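Local coordinates for protein transcriptional regulator (Vibrio vulnificus, PDB 4IVN) that represses transcription of the nan operon for sialic acid catabolism and binds the pathway intermediate N-acetylmannosamine 6-phosphate, at residues Phe70-Ala75 against Gly230-Gly235; Phe38-Asp43 against Thr208-Ser213; Asn6-Leu11 against Tyr28-Ala33. All coordinates share one frame; numbering follows the deposited sequence.

Contact 1. Residues Phe70-Ala75 against Gly230-Gly235; sequences FRMALA and GPLTGG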
ATOM      1  N   PHE A  70       9.686  12.464  24.507  1.00 31.66           N
ATOM      2  CA  PHE A  70       8.926  11.937  25.680  1.00 33.63           C
ATOM      3  C   PHE A  70       8.031  10.746  25.340  1.00 31.74           C
ATOM      4  O   PHE A  70       8.078   9.700  26.025  1.00 37.08           O
ATOM      5  CB  PHE A  70       8.101  13.072  26.281  1.00 35.08           C
ATOM      6  CG  PHE A  70       7.236  12.637  27.430  1.00 36.66           C
ATOM      7  CD1 PHE A  70       6.016  12.052  27.192  1.00 38.73           C
ATOM      8  CD2 PHE A  70       7.658  12.858  28.757  1.00 42.13           C
ATOM      9  CE1 PHE A  70       5.216  11.623  28.265  1.00 36.96           C
ATOM     10  CE2 PHE A  70       6.877  12.450  29.834  1.00 46.07           C
ATOM     11  CZ  PHE A  70       5.635  11.848  29.572  1.00 43.17           C
ATOM     12  N   ARG A  71       7.189  10.884  24.280  1.00 33.14           N
ATOM     13  CA  ARG A  71       6.220   9.834  23.984  1.00 30.96           C
ATOM     14  C   ARG A  71       6.980   8.535  23.568  1.00 30.94           C
ATOM     15  O   ARG A  71       6.605   7.446  23.924  1.00 31.69           O
ATOM     16  CB  ARG A  71       5.291  10.279  22.875  1.00 31.36           C
ATOM     17  CG  ARG A  71       4.014   9.416  22.793  1.00 37.50           C
ATOM     18  CD  ARG A  71       3.188   9.934  21.611  1.00 39.36           C
ATOM     19  NE  ARG A  71       3.768   9.397  20.368  1.00 33.84           N
ATOM     20  CZ  ARG A  71       3.085   9.070  19.255  1.00 40.34           C
ATOM     21  NH1 ARG A  71       1.774   9.264  19.166  1.00 40.55           N
ATOM     22  NH2 ARG A  71       3.747   8.584  18.176  1.00 38.06           N
ATOM     23  N   MET A  72       8.059   8.689  22.796  1.00 30.52           N
ATOM     24  CA  MET A  72       8.909   7.529  22.435  1.00 31.07           C
ATOM     25  C   MET A  72       9.470   6.832  23.715  1.00 37.86           C
ATOM     26  O   MET A  72       9.371   5.585  23.859  1.00 35.91           O
ATOM     27  CB  MET A  72      10.100   8.055  21.596  1.00 30.13           C
ATOM     28  CG  MET A  72      11.130   7.000  21.145  1.00 34.11           C
ATOM     29  SD  MET A  72      10.522   6.003  19.708  1.00 37.82           S
ATOM     30  CE  MET A  72      10.092   4.556  20.667  1.00 36.99           C
ATOM     31  N   ALA A  73      10.081   7.619  24.629  1.00 34.56           N
ATOM     32  CA  ALA A  73      10.568   6.991  25.897  1.00 37.46           C
ATOM     33  C   ALA A  73       9.425   6.330  26.623  1.00 38.12           C
ATOM     34  O   ALA A  73       9.584   5.246  27.264  1.00 40.11           O
ATOM     35  CB  ALA A  73      11.196   8.025  26.812  1.00 39.86           C
ATOM     36  N   LEU A  74       8.278   6.991  26.590  1.00 37.81           N
ATOM     37  CA  LEU A  74       7.133   6.407  27.264  1.00 36.77           C
ATOM     38  C   LEU A  74       6.853   4.993  26.738  1.00 38.94           C
ATOM     39  O   LEU A  74       6.686   4.019  27.540  1.00 35.78           O
ATOM     40  CB  LEU A  74       5.902   7.314  27.124  1.00 36.57           C
ATOM     41  CG  LEU A  74       4.615   6.703  27.687  1.00 36.01           C
ATOM     42  CD1 LEU A  74       4.734   6.468  29.229  1.00 40.19           C
ATOM     43  CD2 LEU A  74       3.428   7.603  27.434  1.00 34.53           C
ATOM     44  N   ALA A  75       6.794   4.859  25.397  1.00 36.22           N
ATOM     45  CA  ALA A  75       6.383   3.575  24.788  1.00 39.53           C
ATOM     46  C   ALA A  75       7.443   2.509  25.117  1.00 42.03           C
ATOM     47  O   ALA A  75       7.126   1.362  25.398  1.00 41.98           O
ATOM     48  CB  ALA A  75       6.146   3.724  23.241  1.00 35.99           C
ATOM     49  N   GLY A 230       1.599   4.505  17.207  1.00 28.87           N
ATOM     50  CA  GLY A 230       2.363   4.922  18.420  1.00 31.12           C
ATOM     51  C   GLY A 230       3.834   4.854  18.011  1.00 34.23           C
ATOM     52  O   GLY A 230       4.132   4.432  16.871  1.00 36.84           O
ATOM     53  N   PRO A 231       4.751   5.201  18.932  1.00 33.88           N
ATOM     54  CA  PRO A 231       6.146   5.310  18.624  1.00 34.91           C
ATOM     55  C   PRO A 231       6.713   4.002  18.092  1.00 35.15           C
ATOM     56  O   PRO A 231       7.703   4.037  17.359  1.00 29.72           O
ATOM     57  CB  PRO A 231       6.782   5.655  20.004  1.00 34.13           C
ATOM     58  CG  PRO A 231       5.671   6.488  20.688  1.00 36.11           C
ATOM     59  CD  PRO A 231       4.493   5.555  20.354  1.00 37.15           C
ATOM     60  N   LEU A 232       6.162   2.870  18.522  1.00 33.04           N
ATOM     61  CA  LEU A 232       6.727   1.582  18.166  1.00 35.50           C
ATOM     62  C   LEU A 232       5.829   0.826  17.144  1.00 36.14           C
ATOM     63  O   LEU A 232       6.165  -0.314  16.773  1.00 34.68           O
ATOM     64  CB  LEU A 232       6.852   0.699  19.409  1.00 36.97           C
ATOM     65  CG  LEU A 232       7.937   1.090  20.407  1.00 40.58           C
ATOM     66  CD1 LEU A 232       7.860   0.228  21.679  1.00 38.22           C
ATOM     67  CD2 LEU A 232       9.273   0.925  19.688  1.00 38.34           C
ATOM     68  N   THR A 233       4.688   1.421  16.756  1.00 30.76           N
ATOM     69  CA  THR A 233       3.852   0.820  15.699  1.00 34.57           C
ATOM     70  C   THR A 233       3.707   1.653  14.414  1.00 33.17           C
ATOM     71  O   THR A 233       2.703   1.627  13.734  1.00 34.74           O
ATOM     72  CB  THR A 233       2.474   0.466  16.362  1.00 37.93           C
ATOM     73  OG1 THR A 233       1.925   1.673  16.852  1.00 37.25           O
ATOM     74  CG2 THR A 233       2.651  -0.474  17.599  1.00 40.75           C
ATOM     75  N   GLY A 234       4.748   2.384  13.979  1.00 29.36           N
ATOM     76  CA  GLY A 234       4.523   3.133  12.779  1.00 32.28           C
ATOM     77  C   GLY A 234       4.476   2.112  11.656  1.00 31.45           C
ATOM     78  O   GLY A 234       5.132   1.074  11.737  1.00 29.10           O
ATOM     79  N   GLY A 235       3.706   2.396  10.628  1.00 31.17           N
ATOM     80  CA  GLY A 235       3.709   1.468   9.489  1.00 34.52           C
ATOM     81  C   GLY A 235       2.922   0.187   9.622  1.00 35.18           C
ATOM     82  O   GLY A 235       2.844  -0.516   8.615  1.00 32.01           O
TER
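P231 fits against one side of helix 67-78, between R71, M72 and A75, and shows how a loop can hold a helix by shape rather than by hydrogen bonds, since none crosses between the two segments. The apolar contacts come first. A75 CB, which points at the loop, lies 3.8 Å from P231 CG. M72 lies antiparallel beside the proline: its CG is anti to the backbone N (chi1 179°), and bends at chi2 and chi3 bring the terminal methyl round, so that M72 CE is 3.6 Å from P231 CB. The same methyl reaches L232, with M72 CE 3.8 Å from L232 CD2, while the other branch, L232 CD1, rests 4.0 Å from A75 O at the next turn of the helix.

The second kind of contact is a flat polar group over apolar atoms. R71 lays one face of its guanidinium over P231 CD and G230 CA, and its NE is 3.5 Å from P231 CG; R71 NH1 hydrogen-bonds to the backbone carbonyl Q39 O. The loop has its own brace: G230 to T233 form a type I beta turn, and T233 OG1 accepts from G230 N at 2.9 Å. G230, P231 and G234 also touch the bound sugar phosphate, making this a direct interface between the helix-turn-helix domain and the ligand pocket of the SIS domain.

Contact 2. Residues Phe38-Asp43 against Thr208-Ser213; sequences FQTITD and TNINHS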
ATOM      1  N   PHE A  38      -0.452   6.695  21.983  1.00 41.57           N
ATOM      2  CA  PHE A  38      -1.151   6.863  20.702  1.00 42.37           C
ATOM      3  C   PHE A  38      -1.737   8.259  20.537  1.00 41.27           C
ATOM      4  O   PHE A  38      -2.457   8.464  19.573  1.00 38.70           O
ATOM      5  CB  PHE A  38      -2.216   5.765  20.484  1.00 40.21           C
ATOM      6  CG  PHE A  38      -1.721   4.381  20.802  1.00 43.62           C
ATOM      7  CD1 PHE A  38      -0.816   3.731  19.966  1.00 40.97           C
ATOM      8  CD2 PHE A  38      -2.184   3.704  21.940  1.00 43.50           C
ATOM      9  CE1 PHE A  38      -0.335   2.447  20.269  1.00 38.72           C
ATOM     10  CE2 PHE A  38      -1.714   2.436  22.249  1.00 47.43           C
ATOM     11  CZ  PHE A  38      -0.769   1.810  21.415  1.00 48.72           C
ATOM     12  N   GLN A  39      -1.379   9.222  21.430  1.00 34.59           N
ATOM     13  CA  GLN A  39      -1.951  10.566  21.346  1.00 32.55           C
ATOM     14  C   GLN A  39      -0.910  11.491  20.757  1.00 34.18           C
ATOM     15  O   GLN A  39       0.269  11.300  21.014  1.00 35.04           O
ATOM     16  CB  GLN A  39      -2.315  11.106  22.758  1.00 34.84           C
ATOM     17  CG  GLN A  39      -3.509  10.360  23.373  1.00 39.65           C
ATOM     18  CD  GLN A  39      -4.001  10.965  24.695  1.00 41.60           C
ATOM     19  OE1 GLN A  39      -3.789  12.146  24.975  1.00 41.02           O
ATOM     20  NE2 GLN A  39      -4.684  10.152  25.487  1.00 40.35           N
ATOM     21  N   THR A  40      -1.392  12.488  20.042  1.00 34.94           N
ATOM     22  CA  THR A  40      -0.585  13.568  19.525  1.00 36.19           C
ATOM     23  C   THR A  40      -0.438  14.650  20.578  1.00 34.18           C
ATOM     24  O   THR A  40      -1.126  14.619  21.602  1.00 36.16           O
ATOM     25  CB  THR A  40      -1.211  14.183  18.255  1.00 34.41           C
ATOM     26  OG1 THR A  40      -2.433  14.875  18.592  1.00 33.29           O
ATOM     27  CG2 THR A  40      -1.455  13.076  17.233  1.00 30.81           C
ATOM     28  N   ILE A  41       0.458  15.611  20.346  1.00 34.84           N
ATOM     29  CA  ILE A  41       0.574  16.696  21.352  1.00 36.82           C
ATOM     30  C   ILE A  41      -0.787  17.377  21.453  1.00 38.44           C
ATOM     31  O   ILE A  41      -1.204  17.793  22.576  1.00 37.24           O
ATOM     32  CB  ILE A  41       1.718  17.665  21.023  1.00 36.95           C
ATOM     33  CG1 ILE A  41       1.898  18.664  22.158  1.00 40.02           C
ATOM     34  CG2 ILE A  41       1.576  18.204  19.592  1.00 32.81           C
ATOM     35  CD1 ILE A  41       3.182  19.446  21.969  1.00 43.04           C
ATOM     36  N   THR A  42      -1.499  17.431  20.304  1.00 35.28           N
ATOM     37  CA  THR A  42      -2.807  18.166  20.169  1.00 36.89           C
ATOM     38  C   THR A  42      -3.860  17.437  21.024  1.00 35.03           C
ATOM     39  O   THR A  42      -4.608  18.062  21.770  1.00 35.95           O
ATOM     40  CB  THR A  42      -3.294  18.316  18.690  1.00 36.99           C
ATOM     41  OG1 THR A  42      -2.178  18.612  17.837  1.00 39.80           O
ATOM     42  CG2 THR A  42      -4.347  19.398  18.504  1.00 39.76           C
ATOM     43  N   ASP A  43      -3.822  16.118  21.028  1.00 35.09           N
ATOM     44  CA  ASP A  43      -4.727  15.335  21.941  1.00 36.36           C
ATOM     45  C   ASP A  43      -4.399  15.500  23.403  1.00 38.06           C
ATOM     46  O   ASP A  43      -5.300  15.723  24.230  1.00 43.89           O
ATOM     47  CB  ASP A  43      -4.568  13.818  21.707  1.00 37.67           C
ATOM     48  CG  ASP A  43      -5.188  13.356  20.395  1.00 39.98           C
ATOM     49  OD1 ASP A  43      -6.308  13.800  20.037  1.00 41.53           O
ATOM     50  OD2 ASP A  43      -4.553  12.487  19.753  1.00 43.89           O
ATOM     51  N   THR A 208      -5.328  10.659   7.679  1.00 33.65           N
ATOM     52  CA  THR A 208      -4.511  10.368   8.897  1.00 32.07           C
ATOM     53  C   THR A 208      -5.210   9.253   9.635  1.00 32.35           C
ATOM     54  O   THR A 208      -6.200   8.692   9.142  1.00 31.69           O
ATOM     55  CB  THR A 208      -4.579  11.557   9.911  1.00 39.50           C
ATOM     56  OG1 THR A 208      -5.946  11.623  10.401  1.00 38.53           O
ATOM     57  CG2 THR A 208      -4.319  12.792   9.218  1.00 38.41           C
ATOM     58  N   ASN A 209      -4.680   8.912  10.805  1.00 29.32           N
ATOM     59  CA  ASN A 209      -5.337   7.949  11.680  1.00 28.54           C
ATOM     60  C   ASN A 209      -5.543   8.579  13.046  1.00 32.85           C
ATOM     61  O   ASN A 209      -5.650   7.874  14.043  1.00 33.31           O
ATOM     62  CB  ASN A 209      -4.401   6.684  11.874  1.00 28.95           C
ATOM     63  CG  ASN A 209      -4.207   5.889  10.591  1.00 32.49           C
ATOM     64  OD1 ASN A 209      -4.680   4.749  10.477  1.00 32.62           O
ATOM     65  ND2 ASN A 209      -3.438   6.414   9.685  1.00 25.74           N
ATOM     66  N   ILE A 210      -5.682   9.905  13.087  1.00 31.45           N
ATOM     67  CA  ILE A 210      -5.981  10.545  14.338  1.00 37.91           C
ATOM     68  C   ILE A 210      -6.835  11.814  14.073  1.00 34.78           C
ATOM     69  O   ILE A 210      -6.627  12.505  13.090  1.00 37.20           O
ATOM     70  CB  ILE A 210      -4.671  10.803  15.149  1.00 38.91           C
ATOM     71  CG1 ILE A 210      -5.003  11.088  16.592  1.00 42.64           C
ATOM     72  CG2 ILE A 210      -3.849  11.864  14.547  1.00 36.54           C
ATOM     73  CD1 ILE A 210      -4.558   9.956  17.478  1.00 42.06           C
ATOM     74  N   ASN A 211      -7.841  12.029  14.895  1.00 37.89           N
ATOM     75  CA  ASN A 211      -8.680  13.218  14.758  1.00 41.85           C
ATOM     76  C   ASN A 211      -8.030  14.556  14.979  1.00 40.68           C
ATOM     77  O   ASN A 211      -8.357  15.504  14.271  1.00 43.80           O
ATOM     78  CB  ASN A 211      -9.943  13.066  15.629  1.00 41.05           C
ATOM     79  CG  ASN A 211     -10.792  11.946  15.109  1.00 45.85           C
ATOM     80  OD1 ASN A 211     -11.343  12.046  14.022  1.00 48.31           O
ATOM     81  ND2 ASN A 211     -10.757  10.815  15.778  1.00 52.29           N
ATOM     82  N   HIS A 212      -7.135  14.667  15.980  1.00 38.59           N
ATOM     83  CA  HIS A 212      -6.509  15.973  16.245  1.00 35.64           C
ATOM     84  C   HIS A 212      -5.025  15.920  16.214  1.00 34.41           C
ATOM     85  O   HIS A 212      -4.409  15.014  16.803  1.00 32.84           O
ATOM     86  CB  HIS A 212      -6.943  16.484  17.595  1.00 40.20           C
ATOM     87  CG  HIS A 212      -8.449  16.456  17.777  1.00 42.85           C
ATOM     88  ND1 HIS A 212      -9.243  17.480  17.373  1.00 43.91           N
ATOM     89  CD2 HIS A 212      -9.285  15.503  18.344  1.00 45.33           C
ATOM     90  CE1 HIS A 212     -10.521  17.162  17.641  1.00 45.23           C
ATOM     91  NE2 HIS A 212     -10.539  15.970  18.260  1.00 45.75           N
ATOM     92  N   SER A 213      -4.398  16.911  15.604  1.00 34.33           N
ATOM     93  CA  SER A 213      -2.987  16.747  15.364  1.00 34.29           C
ATOM     94  C   SER A 213      -2.605  18.123  14.852  1.00 35.78           C
ATOM     95  O   SER A 213      -3.487  18.882  14.465  1.00 35.38           O
ATOM     96  CB  SER A 213      -2.776  15.638  14.288  1.00 33.85           C
ATOM     97  OG  SER A 213      -2.914  16.232  12.960  1.00 32.85           O
TER
HETATM   98  O   HOH W   1      -7.524  12.704  18.147  1.00 44.36           O
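T40 faces H212 and I210 with its two branches doing different work. The hydroxyl OG1 donates to H212 O at 2.7 Å, approaching with a C=O...donor angle of 136° and tilted 34° from the carbonyl plane. The methyl meets I210 tip to tip, T40 CG2 lying 3.8 Å from I210 CG2. With OG1 set between the backbone N and the carbonyl carbon (chi1 68°), the same oxygen also accepts from D43 N at 3.1 Å.

D43 returns the bond: its OD2 accepts from T40 N at 3.2 Å, on the anti side of the carboxylate, and the pair forms a capping box at the start of helix 41-48. I210 approaches D43 head-on and brings its CD1 to 3.4 Å from D43 OD2. H212 stands across D43, the ring plane nearly perpendicular to the carboxylate, with D43 OD1 at the ring edge, near its plane. One water links the two residues, donating to D43 OD1 and accepting from the backbone N of H212 at 2.9 Å. T42 sets its methyl CG2 4.0 Å from H212 CB, the two side chains lying crosswise.

The chemistry joins two tasks: T40 caps helix 41-48 and D43 completes the capping box, yet both also bond to the SIS-domain loop, T40 directly to H212 O and D43 through water to H212 N. The helix start is thereby tied to both backbone polar atoms of H212.

Contact 3. Residues Asn6-Leu11 against Tyr28-Ala33; sequences NLLVRL and YILENA
Within the rpiR-type helix-turn-helix domain, helices 7-13 and 20-36 pack side by side through aliphatic residues, an example of helices joined through a few apolar contacts. The short segments run roughly antiparallel, at 145° between their directions, with axes 10.6 Å apart at closest approach. No hydrogen bond passes between them.

L11 carries much of the contact. Its CG lies anti to the backbone N (chi1 -165°), which carries the branch toward helix 20-36 and puts L11 CD2 3.9 Å from I29 CG2, the two side chains nearly perpendicular. L11 and L30 lie side by side, pointing opposite ways, with L11 CG 4.1 Å from L30 CG. I29 goes on to touch L44 of helix 41-48, while L11 also touches A26, further back on helix 20-36, and M62 in a loop.

L8, one turn before L11, takes the other end of the interface. Its CD2 rests 4.1 Å from the methyl CB of A33 and 4.3 Å from L30 CD2. The closest approach across the pair involves a backbone atom: the methyl L30 CD2 lies 3.7 Å from L8 O.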
ATOM      1  N   ASN A   6      10.206   3.803  34.782  1.00 65.46           N
ATOM      2  CA  ASN A   6      11.474   4.617  34.762  1.00 78.17           C
ATOM      3  C   ASN A   6      11.382   6.104  34.360  1.00 70.53           C
ATOM      4  O   ASN A   6      11.585   6.978  35.225  1.00 66.38           O
ATOM      5  CB  ASN A   6      12.594   3.930  33.988  1.00 88.32           C
ATOM      6  CG  ASN A   6      13.952   4.402  34.445  1.00 96.86           C
ATOM      7  OD1 ASN A   6      14.735   3.623  34.973  1.00107.17           O
ATOM      8  ND2 ASN A   6      14.218   5.700  34.293  1.00 97.16           N
ATOM      9  N   LEU A   7      11.112   6.402  33.076  1.00 58.71           N
ATOM     10  CA  LEU A   7      10.405   7.647  32.782  1.00 53.24           C
ATOM     11  C   LEU A   7       9.133   7.701  33.672  1.00 52.37           C
ATOM     12  O   LEU A   7       8.795   8.773  34.215  1.00 51.26           O
ATOM     13  CB  LEU A   7       9.984   7.798  31.310  1.00 50.90           C
ATOM     14  CG  LEU A   7       9.062   8.991  31.016  1.00 49.25           C
ATOM     15  CD1 LEU A   7       8.963   9.251  29.525  1.00 47.98           C
ATOM     16  CD2 LEU A   7       7.660   8.726  31.533  1.00 55.09           C
ATOM     17  N   LEU A   8       8.424   6.576  33.826  1.00 48.71           N
ATOM     18  CA  LEU A   8       7.215   6.619  34.670  1.00 52.64           C
ATOM     19  C   LEU A   8       7.516   6.802  36.167  1.00 54.82           C
ATOM     20  O   LEU A   8       6.819   7.567  36.872  1.00 53.15           O
ATOM     21  CB  LEU A   8       6.277   5.433  34.429  1.00 56.78           C
ATOM     22  CG  LEU A   8       5.494   5.487  33.106  1.00 59.35           C
ATOM     23  CD1 LEU A   8       4.816   4.152  32.860  1.00 61.43           C
ATOM     24  CD2 LEU A   8       4.484   6.626  33.103  1.00 61.52           C
ATOM     25  N   VAL A   9       8.564   6.133  36.643  1.00 55.47           N
ATOM     26  CA  VAL A   9       9.041   6.375  38.019  1.00 58.23           C
ATOM     27  C   VAL A   9       9.512   7.830  38.174  1.00 57.99           C
ATOM     28  O   VAL A   9       9.203   8.465  39.189  1.00 57.55           O
ATOM     29  CB  VAL A   9      10.184   5.410  38.477  1.00 57.89           C
ATOM     30  CG1 VAL A   9      10.677   5.765  39.921  1.00 59.10           C
ATOM     31  CG2 VAL A   9       9.735   3.953  38.316  1.00 54.95           C
ATOM     32  N   ARG A  10      10.244   8.359  37.181  1.00 60.02           N
ATOM     33  CA  ARG A  10      10.774   9.712  37.305  1.00 59.43           C
ATOM     34  C   ARG A  10       9.649  10.689  37.342  1.00 63.36           C
ATOM     35  O   ARG A  10       9.710  11.640  38.138  1.00 63.30           O
ATOM     36  CB  ARG A  10      11.873  10.049  36.301  1.00 60.57           C
ATOM     37  CG  ARG A  10      13.168   9.279  36.583  1.00 65.64           C
ATOM     38  CD  ARG A  10      14.385   9.850  35.866  1.00 73.54           C
ATOM     39  NE  ARG A  10      14.081  10.063  34.455  1.00 83.65           N
ATOM     40  CZ  ARG A  10      13.503  11.166  33.969  1.00 85.86           C
ATOM     41  NH1 ARG A  10      13.177  12.178  34.771  1.00 89.12           N
ATOM     42  NH2 ARG A  10      13.237  11.251  32.679  1.00 80.60           N
ATOM     43  N   LEU A  11       8.576  10.406  36.586  1.00 61.15           N
ATOM     44  CA  LEU A  11       7.404  11.311  36.528  1.00 57.08           C
ATOM     45  C   LEU A  11       6.775  11.404  37.915  1.00 62.42           C
ATOM     46  O   LEU A  11       6.571  12.501  38.466  1.00 64.23           O
ATOM     47  CB  LEU A  11       6.373  10.862  35.480  1.00 51.02           C
ATOM     48  CG  LEU A  11       5.222  11.763  34.951  1.00 48.59           C
ATOM     49  CD1 LEU A  11       5.589  13.214  34.642  1.00 47.87           C
ATOM     50  CD2 LEU A  11       4.591  11.127  33.712  1.00 47.01           C
ATOM     51  N   TYR A  28      -2.554  13.057  34.458  1.00 45.13           N
ATOM     52  CA  TYR A  28      -3.232  12.439  33.320  1.00 40.73           C
ATOM     53  C   TYR A  28      -2.329  11.382  32.675  1.00 43.93           C
ATOM     54  O   TYR A  28      -2.787  10.290  32.360  1.00 41.57           O
ATOM     55  CB  TYR A  28      -3.713  13.467  32.284  1.00 42.18           C
ATOM     56  CG  TYR A  28      -4.425  12.861  31.096  1.00 41.46           C
ATOM     57  CD1 TYR A  28      -5.824  12.817  31.031  1.00 44.75           C
ATOM     58  CD2 TYR A  28      -3.699  12.339  29.990  1.00 42.22           C
ATOM     59  CE1 TYR A  28      -6.483  12.230  29.925  1.00 43.85           C
ATOM     60  CE2 TYR A  28      -4.358  11.778  28.892  1.00 40.08           C
ATOM     61  CZ  TYR A  28      -5.746  11.729  28.870  1.00 45.12           C
ATOM     62  OH  TYR A  28      -6.374  11.145  27.790  1.00 44.38           O
ATOM     63  N   ILE A  29      -1.046  11.680  32.490  1.00 40.87           N
ATOM     64  CA  ILE A  29      -0.176  10.717  31.869  1.00 40.97           C
ATOM     65  C   ILE A  29       0.025   9.479  32.748  1.00 46.14           C
ATOM     66  O   ILE A  29       0.032   8.344  32.236  1.00 46.44           O
ATOM     67  CB  ILE A  29       1.199  11.345  31.527  1.00 40.88           C
ATOM     68  CG1 ILE A  29       1.009  12.494  30.521  1.00 38.67           C
ATOM     69  CG2 ILE A  29       2.060  10.300  30.849  1.00 41.88           C
ATOM     70  CD1 ILE A  29       2.218  13.416  30.309  1.00 37.47           C
ATOM     71  N   LEU A  30       0.254   9.692  34.046  1.00 44.25           N
ATOM     72  CA  LEU A  30       0.513   8.605  35.002  1.00 49.28           C
ATOM     73  C   LEU A  30      -0.689   7.654  35.041  1.00 53.86           C
ATOM     74  O   LEU A  30      -0.526   6.444  35.309  1.00 55.53           O
ATOM     75  CB  LEU A  30       0.798   9.140  36.437  1.00 51.05           C
ATOM     76  CG  LEU A  30       2.214   9.653  36.751  1.00 50.90           C
ATOM     77  CD1 LEU A  30       2.271  10.467  38.080  1.00 49.75           C
ATOM     78  CD2 LEU A  30       3.204   8.496  36.750  1.00 54.15           C
ATOM     79  N   GLU A  31      -1.885   8.208  34.803  1.00 47.67           N
ATOM     80  CA  GLU A  31      -3.110   7.423  34.826  1.00 50.66           C
ATOM     81  C   GLU A  31      -3.495   6.825  33.516  1.00 49.82           C
ATOM     82  O   GLU A  31      -4.278   5.896  33.515  1.00 49.63           O
ATOM     83  CB  GLU A  31      -4.298   8.185  35.422  1.00 52.72           C
ATOM     84  CG  GLU A  31      -4.076   8.483  36.893  1.00 59.04           C
ATOM     85  CD  GLU A  31      -4.749   9.754  37.387  1.00 65.19           C
ATOM     86  OE1 GLU A  31      -5.898  10.041  36.995  1.00 70.75           O
ATOM     87  OE2 GLU A  31      -4.125  10.449  38.208  1.00 70.00           O
ATOM     88  N   ASN A  32      -2.961   7.337  32.409  1.00 46.51           N
ATOM     89  CA  ASN A  32      -3.479   6.960  31.065  1.00 49.80           C
ATOM     90  C   ASN A  32      -2.400   6.511  30.124  1.00 42.49           C
ATOM     91  O   ASN A  32      -2.526   6.615  28.893  1.00 46.19           O
ATOM     92  CB  ASN A  32      -4.242   8.138  30.447  1.00 47.53           C
ATOM     93  CG  ASN A  32      -5.471   8.472  31.224  1.00 53.03           C
ATOM     94  OD1 ASN A  32      -6.439   7.747  31.165  1.00 55.18           O
ATOM     95  ND2 ASN A  32      -5.430   9.561  31.989  1.00 49.55           N
ATOM     96  N   ALA A  33      -1.289   6.125  30.728  1.00 46.62           N
ATOM     97  CA  ALA A  33      -0.001   6.080  30.049  1.00 45.21           C
ATOM     98  C   ALA A  33      -0.019   5.168  28.852  1.00 44.97           C
ATOM     99  O   ALA A  33       0.553   5.507  27.802  1.00 37.52           O
ATOM    100  CB  ALA A  33       1.127   5.689  30.996  1.00 48.63           C
TER

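In the fold
The three contacts lead from the helix-turn-helix domain to the sugar-phosphate pocket. Contact 3 joins helices within that domain; contacts 1 and 2, with centres about 13 Å apart, connect it to the SIS domain at two separate loops. Contact 1 lies nearer the ligand, the R71 side chain coming within about 5 Å of it, whereas the I210 side chain in contact 2 is about 8 Å away. Contacts 1 and 2 are bridged by the R71 NH1 to Q39 O bond, 3.1 Å long, and by G230 CA packing 3.7 Å from F38 CD1. L74 CD2 packs 3.6 Å from A33 O, joining contact 1 to contact 3. Through such links ligand binding could plausibly be felt by the DNA-binding domain.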